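Local atomic coordinates of R.Pab1 family restriction endonuclease (Campylobacter coli, PDB entry 7CFA), a protein that probably acts as a restriction DNA glycosylase, excising a base within its recognition sequence in double-stranded DNA, with lyase activity at the resulting site. Residues L152-I157 against Y171-V176. The protein carries 2 engineered substitutions. Sequence-based numbering, arbitrary orientation.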
ATOM      1  N   LEU A 152     -13.947 -16.622   0.923  1.00 46.78           N
ATOM      2  CA  LEU A 152     -13.780 -15.789  -0.258  1.00 49.79           C
ATOM      3  C   LEU A 152     -12.299 -15.501  -0.438  1.00 45.75           C
ATOM      4  O   LEU A 152     -11.506 -15.606   0.502  1.00 48.77           O
ATOM      5  CB  LEU A 152     -14.577 -14.479  -0.162  1.00 51.96           C
ATOM      6  CG  LEU A 152     -14.156 -13.407   0.852  1.00 53.42           C
ATOM      7  CD1 LEU A 152     -13.122 -12.437   0.277  1.00 47.98           C
ATOM      8  CD2 LEU A 152     -15.371 -12.644   1.353  1.00 50.30           C
ATOM      9  N   SER A 153     -11.935 -15.134  -1.660  1.00 45.12           N
ATOM     10  CA  SER A 153     -10.596 -14.654  -1.957  1.00 40.25           C
ATOM     11  C   SER A 153     -10.705 -13.321  -2.678  1.00 40.29           C
ATOM     12  O   SER A 153     -11.609 -13.118  -3.494  1.00 41.25           O
ATOM     13  CB  SER A 153      -9.802 -15.655  -2.807  1.00 48.31           C
ATOM     14  OG  SER A 153     -10.397 -15.831  -4.078  1.00 67.81           O
ATOM     15  N   GLU A 154      -9.794 -12.408  -2.359  1.00 47.43           N
ATOM     16  CA  GLU A 154      -9.761 -11.096  -2.984  1.00 46.41           C
ATOM     17  C   GLU A 154      -8.383 -10.842  -3.575  1.00 46.38           C
ATOM     18  O   GLU A 154      -7.360 -11.133  -2.947  1.00 45.18           O
ATOM     19  CB  GLU A 154     -10.133  -9.991  -1.991  1.00 46.87           C
ATOM     20  CG  GLU A 154      -9.414 -10.057  -0.658  1.00 68.16           C
ATOM     21  CD  GLU A 154      -9.933  -9.020   0.321  1.00 82.95           C
ATOM     22  OE1 GLU A 154     -10.856  -8.265  -0.050  1.00 77.77           O
ATOM     23  OE2 GLU A 154      -9.421  -8.959   1.460  1.00 86.12           O
ATOM     24  N   ILE A 155      -8.368 -10.306  -4.791  1.00 41.52           N
ATOM     25  CA  ILE A 155      -7.138 -10.018  -5.517  1.00 48.88           C
ATOM     26  C   ILE A 155      -6.980  -8.507  -5.592  1.00 46.47           C
ATOM     27  O   ILE A 155      -7.805  -7.816  -6.204  1.00 46.36           O
ATOM     28  CB  ILE A 155      -7.149 -10.647  -6.917  1.00 44.74           C
ATOM     29  CG1 ILE A 155      -7.308 -12.165  -6.806  1.00 44.09           C
ATOM     30  CG2 ILE A 155      -5.876 -10.290  -7.671  1.00 39.44           C
ATOM     31  CD1 ILE A 155      -7.461 -12.866  -8.130  1.00 45.56           C
ATOM     32  N   ILE A 156      -5.928  -7.994  -4.963  1.00 49.38           N
ATOM     33  CA  ILE A 156      -5.614  -6.572  -4.996  1.00 47.71           C
ATOM     34  C   ILE A 156      -4.645  -6.317  -6.141  1.00 46.47           C
ATOM     35  O   ILE A 156      -3.623  -7.002  -6.267  1.00 44.51           O
ATOM     36  CB  ILE A 156      -5.021  -6.108  -3.655  1.00 54.37           C
ATOM     37  CG1 ILE A 156      -5.975  -6.439  -2.505  1.00 59.63           C
ATOM     38  CG2 ILE A 156      -4.722  -4.619  -3.692  1.00 70.74           C
ATOM     39  CD1 ILE A 156      -7.344  -5.814  -2.648  1.00 70.79           C
ATOM     40  N   ILE A 157      -4.965  -5.336  -6.979  1.00 48.82           N
ATOM     41  CA  ILE A 157      -4.160  -4.997  -8.148  1.00 49.70           C
ATOM     42  C   ILE A 157      -3.350  -3.746  -7.831  1.00 54.32           C
ATOM     43  O   ILE A 157      -3.918  -2.688  -7.536  1.00 52.29           O
ATOM     44  CB  ILE A 157      -5.038  -4.786  -9.390  1.00 53.10           C
ATOM     45  CG1 ILE A 157      -5.896  -6.025  -9.660  1.00 62.62           C
ATOM     46  CG2 ILE A 157      -4.179  -4.458 -10.599  1.00 49.29           C
ATOM     47  CD1 ILE A 157      -5.094  -7.280  -9.931  1.00 64.69           C
ATOM     48  N   TYR A 171      -5.581 -12.748  -1.497  1.00 39.49           N
ATOM     49  CA  TYR A 171      -5.810 -12.897  -0.068  1.00 43.59           C
ATOM     50  C   TYR A 171      -6.943 -13.888   0.148  1.00 44.59           C
ATOM     51  O   TYR A 171      -7.979 -13.806  -0.518  1.00 40.25           O
ATOM     52  CB  TYR A 171      -6.141 -11.552   0.584  1.00 40.06           C
ATOM     53  CG  TYR A 171      -4.995 -10.566   0.547  1.00 41.99           C
ATOM     54  CD1 TYR A 171      -4.796  -9.744  -0.556  1.00 46.10           C
ATOM     55  CD2 TYR A 171      -4.107 -10.464   1.610  1.00 41.20           C
ATOM     56  CE1 TYR A 171      -3.748  -8.845  -0.597  1.00 48.81           C
ATOM     57  CE2 TYR A 171      -3.055  -9.565   1.580  1.00 46.68           C
ATOM     58  CZ  TYR A 171      -2.881  -8.758   0.473  1.00 55.25           C
ATOM     59  OH  TYR A 171      -1.837  -7.864   0.435  1.00 57.28           O
ATOM     60  N   PHE A 172      -6.737 -14.824   1.067  1.00 43.79           N
ATOM     61  CA  PHE A 172      -7.725 -15.842   1.401  1.00 39.71           C
ATOM     62  C   PHE A 172      -8.398 -15.443   2.709  1.00 40.45           C
ATOM     63  O   PHE A 172      -7.719 -15.245   3.723  1.00 38.61           O
ATOM     64  CB  PHE A 172      -7.056 -17.212   1.511  1.00 42.31           C
ATOM     65  CG  PHE A 172      -8.009 -18.342   1.765  1.00 42.33           C
ATOM     66  CD1 PHE A 172      -9.222 -18.412   1.098  1.00 38.54           C
ATOM     67  CD2 PHE A 172      -7.679 -19.350   2.657  1.00 37.15           C
ATOM     68  CE1 PHE A 172     -10.092 -19.461   1.328  1.00 42.08           C
ATOM     69  CE2 PHE A 172      -8.543 -20.399   2.888  1.00 39.67           C
ATOM     70  CZ  PHE A 172      -9.750 -20.456   2.223  1.00 45.20           C
ATOM     71  N   CYS A 173      -9.723 -15.314   2.685  1.00 37.40           N
ATOM     72  CA  CYS A 173     -10.464 -14.755   3.806  1.00 42.86           C
ATOM     73  C   CYS A 173     -11.588 -15.683   4.245  1.00 51.04           C
ATOM     74  O   CYS A 173     -12.215 -16.363   3.426  1.00 52.41           O
ATOM     75  CB  CYS A 173     -11.041 -13.380   3.451  1.00 49.33           C
ATOM     76  SG  CYS A 173      -9.813 -12.192   2.858  1.00 49.75           S
ATOM     77  N   PHE A 174     -11.846 -15.685   5.548  1.00 52.47           N
ATOM     78  CA  PHE A 174     -12.895 -16.492   6.158  1.00 56.74           C
ATOM     79  C   PHE A 174     -13.100 -16.009   7.594  1.00 57.19           C
ATOM     80  O   PHE A 174     -12.178 -15.446   8.196  1.00 53.13           O
ATOM     81  CB  PHE A 174     -12.541 -17.987   6.135  1.00 55.33           C
ATOM     82  CG  PHE A 174     -11.181 -18.295   6.683  1.00 53.48           C
ATOM     83  CD1 PHE A 174     -10.999 -18.526   8.037  1.00 49.50           C
ATOM     84  CD2 PHE A 174     -10.082 -18.358   5.843  1.00 51.54           C
ATOM     85  CE1 PHE A 174      -9.745 -18.809   8.542  1.00 52.30           C
ATOM     86  CE2 PHE A 174      -8.827 -18.641   6.342  1.00 54.84           C
ATOM     87  CZ  PHE A 174      -8.659 -18.866   7.693  1.00 53.22           C
ATOM     88  N   PRO A 175     -14.291 -16.223   8.157  1.00 52.66           N
ATOM     89  CA  PRO A 175     -14.567 -15.727   9.511  1.00 54.95           C
ATOM     90  C   PRO A 175     -13.683 -16.387  10.559  1.00 52.96           C
ATOM     91  O   PRO A 175     -13.286 -17.548  10.434  1.00 56.53           O
ATOM     92  CB  PRO A 175     -16.042 -16.088   9.726  1.00 58.10           C
ATOM     93  CG  PRO A 175     -16.604 -16.251   8.355  1.00 55.19           C
ATOM     94  CD  PRO A 175     -15.488 -16.809   7.531  1.00 53.28           C
ATOM     95  N   VAL A 176     -13.386 -15.620  11.612  1.00 54.01           N
ATOM     96  CA  VAL A 176     -12.560 -16.124  12.706  1.00 56.79           C
ATOM     97  C   VAL A 176     -13.285 -17.219  13.478  1.00 59.65           C
ATOM     98  O   VAL A 176     -12.651 -18.154  13.985  1.00 64.28           O
ATOM     99  CB  VAL A 176     -12.144 -14.964  13.631  1.00 62.40           C
ATOM    100  CG1 VAL A 176     -11.288 -15.470  14.786  1.00 62.80           C
ATOM    101  CG2 VAL A 176     -11.403 -13.897  12.843  1.00 58.79           C
TER
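L152 and C173 form an antiparallel hydrogen-bonded pair: C173 N donates to L152 O (2.8 Å), while L152 N returns a straight bond to C173 O, 170° at the hydrogen. E154 and Y171 repeat the pattern two residues on, with Y171 N to E154 O at 2.8 Å and E154 N to Y171 O at 2.9 Å. Between them lies the non-hydrogen-bonded pair S153 and F172, where S153 CA makes a CA-H...O contact with Y171 O at 3.1 Å.

L152, E154, Y171 and C173 share one face of the sheet. The carboxylate of E154 is carried out on an extended chain, and its OE2 comes to 3.5 Å from C173 SG; the same oxygen forms a salt bridge with K24 and lies close to E50 OE2. E154 CG meets Y171 CB at 3.8 Å, the side chains crossing at a slant, with carboxylate and ring planes 86° apart. With CG beside its backbone N (chi1 -65°), Y171 directs the ring toward I156; I156 CG1 meets Y171 CE1 at 3.8 Å, slantwise to the ring. L152 CD1 rests on C173 CB at 3.9 Å. On the reverse face, S153 and F172 pack against helix 208-219, F172 also meeting the ring of F211.

The hairpin, flanked in the antiparallel sheet of the R.Pab1 family region by strands 130-145 and 47-51, thus sets a mostly apolar face covered by helix 208-219 against one bearing charges, where the K24-E154 salt bridge probably eases repulsion between the E154 and E50 carboxylates.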